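Hypothetical protein ST0148 (Sulfolobus tokodaii, PDB 2PD2) is of unknown function but belongs to the DsrE/DsrF-like family, whose better-known members handle sulfur in relay and oxidation pathways. Local coordinates at residues Asn75-His78 and Asp79-Ile82; Val96-Gln99 and Ser100-Trp103. All blocks are in the same frame, centred on the assembly; numbering follows the deposited sequence.

Contact 1 of 2, residues Asn75-His78 and Asp79-Ile82; sequences NLSH and DQLI
Ser77 and Gln80 hold each other through two bonds that run in opposite directions. The backbone N of Ser77 gives its hydrogen to the side-chain oxygen OE1 of Gln80 at 2.7 Å, and Gln80 N returns one to Ser77 O at 2.8 Å. The first bond is moderately straight, 154° at the hydrogen, and its donor stands well above the amide plane of Gln80, not along a lone pair. Gln80 can make it because its CG lies beside its own backbone N (chi1 -41°) and the chain then runs extended, which carries CG and CD past CB of Ser77, at 3.5 Å from it; the Gln80 side chain crosses that of Leu76 at about a right angle, OE1 lying 3.4 Å from Leu76 CA. A second link over three residues follows, from Leu81 N to His78 O at 3.3 Å, so two overlapping turns succeed one another, starting at Ser77 and at His78. Ser77 OG, anti to the backbone N (chi1 171°), meets a water at 2.9 Å; the same water makes weak hydrogen bonds with His78 N, which donates to it, and with Asp79 OD1, which accepts from it, and so links three polar groups of the turn. The Leu81 and His78 side chains lie side by side, with Leu81 CD1 4.2 Å from His78 ND1. Just before the turn, Asn75, with positive phi, is the C-prime residue of the Schellman motif that ends helix 68-73. Leu76, His78 and Leu81 all lean back on Ile71 of that helix, while Lys46 NZ bonds to Asp79 O, and backbone bonds from Gln80 to Lys46 and Ile82 to Leu44 pin the loop before strand 86-88.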
loop_
_atom_site.group_PDB
_atom_site.type_symbol
_atom_site.label_atom_id
_atom_site.label_comp_id
_atom_site.label_asym_id
_atom_site.label_seq_id
_atom_site.Cartn_x
_atom_site.Cartn_y
_atom_site.Cartn_z
ATOM N N ASN A 75 -23.794 0.048 -1.872
ATOM C CA ASN A 75 -25.170 0.442 -2.157
ATOM C C ASN A 75 -25.334 1.950 -2.274
ATOM O O ASN A 75 -26.205 2.535 -1.631
ATOM C CB ASN A 75 -26.120 -0.089 -1.081
ATOM C CG ASN A 75 -26.183 -1.599 -1.063
ATOM O OD1 ASN A 75 -26.179 -2.239 -2.113
ATOM N ND2 ASN A 75 -26.249 -2.180 0.130
ATOM N N LEU A 76 -24.491 2.574 -3.090
ATOM C CA LEU A 76 -24.570 4.014 -3.295
ATOM C C LEU A 76 -25.108 4.295 -4.686
ATOM O O LEU A 76 -25.057 3.437 -5.560
ATOM C CB LEU A 76 -23.192 4.668 -3.148
ATOM C CG LEU A 76 -22.475 4.464 -1.813
ATOM C CD1 LEU A 76 -21.176 5.256 -1.823
ATOM C CD2 LEU A 76 -23.367 4.906 -0.661
ATOM N N SER A 77 -25.625 5.502 -4.877
ATOM C CA SER A 77 -26.169 5.931 -6.160
ATOM C C SER A 77 -25.286 7.046 -6.707
ATOM O O SER A 77 -24.803 7.884 -5.948
ATOM C CB SER A 77 -27.594 6.450 -5.976
ATOM O OG SER A 77 -28.067 7.063 -7.162
ATOM N N HIS A 78 -25.075 7.060 -8.019
ATOM C CA HIS A 78 -24.240 8.093 -8.623
ATOM C C HIS A 78 -24.824 9.467 -8.348
ATOM O O HIS A 78 -24.111 10.470 -8.340
ATOM C CB HIS A 78 -24.111 7.873 -10.130
ATOM C CG HIS A 78 -23.570 6.530 -10.494
ATOM N ND1 HIS A 78 -22.737 5.814 -9.658
ATOM C CD2 HIS A 78 -23.737 5.765 -11.598
ATOM C CE1 HIS A 78 -22.419 4.670 -10.230
ATOM N NE2 HIS A 78 -23.013 4.614 -11.410
ATOM N N ASP A 79 -26.133 9.498 -8.123
ATOM C CA ASP A 79 -26.834 10.736 -7.814
ATOM C C ASP A 79 -26.362 11.290 -6.473
ATOM O O ASP A 79 -26.435 12.492 -6.232
ATOM C CB ASP A 79 -28.341 10.479 -7.728
ATOM C CG ASP A 79 -28.971 10.257 -9.081
ATOM O OD1 ASP A 79 -28.354 9.561 -9.915
ATOM O OD2 ASP A 79 -30.086 10.769 -9.310
ATOM N N GLN A 80 -25.873 10.402 -5.614
ATOM C CA GLN A 80 -25.438 10.769 -4.271
ATOM C C GLN A 80 -23.987 11.219 -4.159
ATOM O O GLN A 80 -23.557 11.695 -3.110
ATOM C CB GLN A 80 -25.676 9.580 -3.333
ATOM C CG GLN A 80 -27.004 8.860 -3.578
ATOM C CD GLN A 80 -27.194 7.634 -2.692
ATOM O OE1 GLN A 80 -26.298 6.801 -2.562
ATOM N NE2 GLN A 80 -28.370 7.517 -2.088
ATOM N N LEU A 81 -23.232 11.076 -5.239
ATOM C CA LEU A 81 -21.824 11.451 -5.227
ATOM C C LEU A 81 -21.577 12.921 -5.554
ATOM O O LEU A 81 -22.412 13.585 -6.168
ATOM C CB LEU A 81 -21.055 10.563 -6.207
ATOM C CG LEU A 81 -21.243 9.068 -5.932
ATOM C CD1 LEU A 81 -20.614 8.256 -7.045
ATOM C CD2 LEU A 81 -20.638 8.712 -4.579
ATOM N N ILE A 82 -20.425 13.422 -5.121
ATOM C CA ILE A 82 -20.040 14.804 -5.381
ATOM C C ILE A 82 -19.987 15.041 -6.892
ATOM O O ILE A 82 -19.428 14.236 -7.635
ATOM C CB ILE A 82 -18.651 15.103 -4.773
ATOM C CG1 ILE A 82 -18.734 15.027 -3.243
ATOM C CG2 ILE A 82 -18.158 16.472 -5.236
ATOM C CD1 ILE A 82 -17.377 15.026 -2.547
HETATM O O HOH W 1 -26.923 6.585 -9.807
#

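Contact 2 of 2, residues Val96-Gln99 and Ser100-Trp103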
loop_
_atom_site.group_PDB
_atom_site.type_symbol
_atom_site.label_atom_id
_atom_site.label_comp_id
_atom_site.label_asym_id
_atom_site.label_seq_id
_atom_site.Cartn_x
_atom_site.Cartn_y
_atom_site.Cartn_z
ATOM N N VAL A 96 -3.931 -0.278 -11.842
ATOM C CA VAL A 96 -2.981 -1.091 -12.591
ATOM C C VAL A 96 -2.721 -0.501 -13.983
ATOM O O VAL A 96 -1.573 -0.398 -14.414
ATOM C CB VAL A 96 -3.488 -2.554 -12.709
ATOM C CG1 VAL A 96 -2.664 -3.318 -13.736
ATOM C CG2 VAL A 96 -3.391 -3.245 -11.331
ATOM N N ARG A 97 -3.780 -0.106 -14.686
ATOM C CA ARG A 97 -3.614 0.461 -16.025
ATOM C C ARG A 97 -2.797 1.752 -16.028
ATOM O O ARG A 97 -1.924 1.925 -16.873
ATOM C CB ARG A 97 -4.977 0.708 -16.692
ATOM C CG ARG A 97 -5.582 -0.531 -17.343
ATOM C CD ARG A 97 -6.832 -0.192 -18.150
ATOM N NE ARG A 97 -7.971 0.114 -17.293
ATOM C CZ ARG A 97 -8.812 -0.800 -16.813
ATOM N NH1 ARG A 97 -8.641 -2.080 -17.115
ATOM N NH2 ARG A 97 -9.817 -0.437 -16.028
ATOM N N LYS A 98 -3.076 2.663 -15.095
ATOM C CA LYS A 98 -2.317 3.906 -15.049
ATOM C C LYS A 98 -0.841 3.589 -14.823
ATOM O O LYS A 98 0.027 4.207 -15.435
ATOM C CB LYS A 98 -2.831 4.842 -13.940
ATOM C CG LYS A 98 -4.295 5.265 -14.090
ATOM C CD LYS A 98 -4.631 5.786 -15.490
ATOM C CE LYS A 98 -3.840 7.027 -15.873
ATOM N NZ LYS A 98 -4.228 7.514 -17.234
ATOM N N GLN A 99 -0.548 2.629 -13.950
ATOM C CA GLN A 99 0.847 2.271 -13.712
ATOM C C GLN A 99 1.505 1.745 -14.982
ATOM O O GLN A 99 2.660 2.057 -15.257
ATOM C CB GLN A 99 0.972 1.216 -12.612
ATOM C CG GLN A 99 0.772 1.744 -11.199
ATOM C CD GLN A 99 1.113 0.699 -10.152
ATOM O OE1 GLN A 99 2.280 0.390 -9.926
ATOM N NE2 GLN A 99 0.089 0.140 -9.519
ATOM N N SER A 100 0.771 0.954 -15.758
ATOM C CA SER A 100 1.329 0.406 -16.993
ATOM C C SER A 100 1.551 1.532 -18.001
ATOM O O SER A 100 2.332 1.392 -18.939
ATOM C CB SER A 100 0.393 -0.656 -17.591
ATOM O OG SER A 100 -0.780 -0.074 -18.127
ATOM N N GLU A 101 0.859 2.647 -17.800
ATOM C CA GLU A 101 0.989 3.801 -18.677
ATOM C C GLU A 101 2.109 4.727 -18.201
ATOM O O GLU A 101 2.334 5.786 -18.784
ATOM C CB GLU A 101 -0.341 4.566 -18.742
ATOM C CG GLU A 101 -1.406 3.921 -19.633
ATOM C CD GLU A 101 -2.812 4.456 -19.363
ATOM O OE1 GLU A 101 -2.958 5.672 -19.128
ATOM O OE2 GLU A 101 -3.776 3.661 -19.392
ATOM N N GLY A 102 2.807 4.326 -17.139
ATOM C CA GLY A 102 3.904 5.129 -16.622
ATOM C C GLY A 102 3.608 5.986 -15.396
ATOM O O GLY A 102 4.453 6.765 -14.960
ATOM N N TRP A 103 2.416 5.854 -14.829
ATOM C CA TRP A 103 2.076 6.646 -13.654
ATOM C C TRP A 103 2.689 6.022 -12.414
ATOM O O TRP A 103 2.681 4.804 -12.258
ATOM C CB TRP A 103 0.559 6.743 -13.494
ATOM C CG TRP A 103 -0.094 7.553 -14.566
ATOM C CD1 TRP A 103 -0.020 7.345 -15.915
ATOM C CD2 TRP A 103 -0.903 8.717 -14.382
ATOM N NE1 TRP A 103 -0.732 8.312 -16.584
ATOM C CE2 TRP A 103 -1.288 9.165 -15.667
ATOM C CE3 TRP A 103 -1.343 9.423 -13.257
ATOM C CZ2 TRP A 103 -2.085 10.295 -15.858
ATOM C CZ3 TRP A 103 -2.143 10.550 -13.448
ATOM C CH2 TRP A 103 -2.505 10.971 -14.739
HETATM O O HOH W 2 4.701 3.185 -13.287
#
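Val96 O receives the backbone N of Ser100 at 3.0 Å, the regular helical bond with which the last turn of helix 91-100 begins to close. Arg97 offers its carbonyl oxygen to the Ser100 side chain: OG, set between its own backbone N and carbonyl carbon (chi1 71°), turns back and donates to Arg97 O at 2.6 Å, while Glu101 N adds a weak bond to the same oxygen. Lys98 carries most of the contact. Its O takes hydrogens from Glu101 N and Trp103 N, which arrive from opposite faces of the carbonyl plane; the Trp103 bond, 3.0 Å, is the straighter. Two bends in the Lys98 chain, at chi2 (-50°) and chi3 (-62°), curl it over the indole, so that CE sits above one face, 3.5 Å from the centroid of the five-membered ring, in a CH-pi contact. From there NZ reaches Glu101 OE1 on its syn side, a 2.9 Å salt bridge. Replacing Trp103 with an alanine would probably leave Lys98 CE without the ring face it rests on and its ammonium freer to swing from Glu101. Gln99 O accepts Gly102 N, and this bond and that from Trp103 N to Lys98 O make a Schellman motif, with Gly102, of positive phi, as its C-prime residue; a water separately bridges Gln99 O and Trp103 O. Arg97 forms a salt bridge with Asp26 of the second subunit, and Gln99 NE2 bonds to Tyr105 O of that subunit. Within the chain, Trp103 packs on strands 2-7 and 31-36 of the parallel sheet and leads into strand 104-107.

Overall arrangement
Contact 1 comes first along the chain and contact 2 follows it, with strand 86-88 and the first half of helix 91-100 between them. They lie on opposite sides of the chain's centre, their own centres 27 Å apart and their nearest atoms about 15 Å apart, so they do not touch. Each sits at the C-terminal end of a helix that closes in a Schellman motif, contact 1 just after helix 68-73 and contact 2 including the last turn of helix 91-100. Contact 1 leads to strand 86-88 and contact 2 to strand 104-107, the two outermost strands of the chain's parallel sheet. Their surroundings differ: no other chain of the three-chain assembly touches contact 1, whereas contact 2 also forms part of a subunit interface.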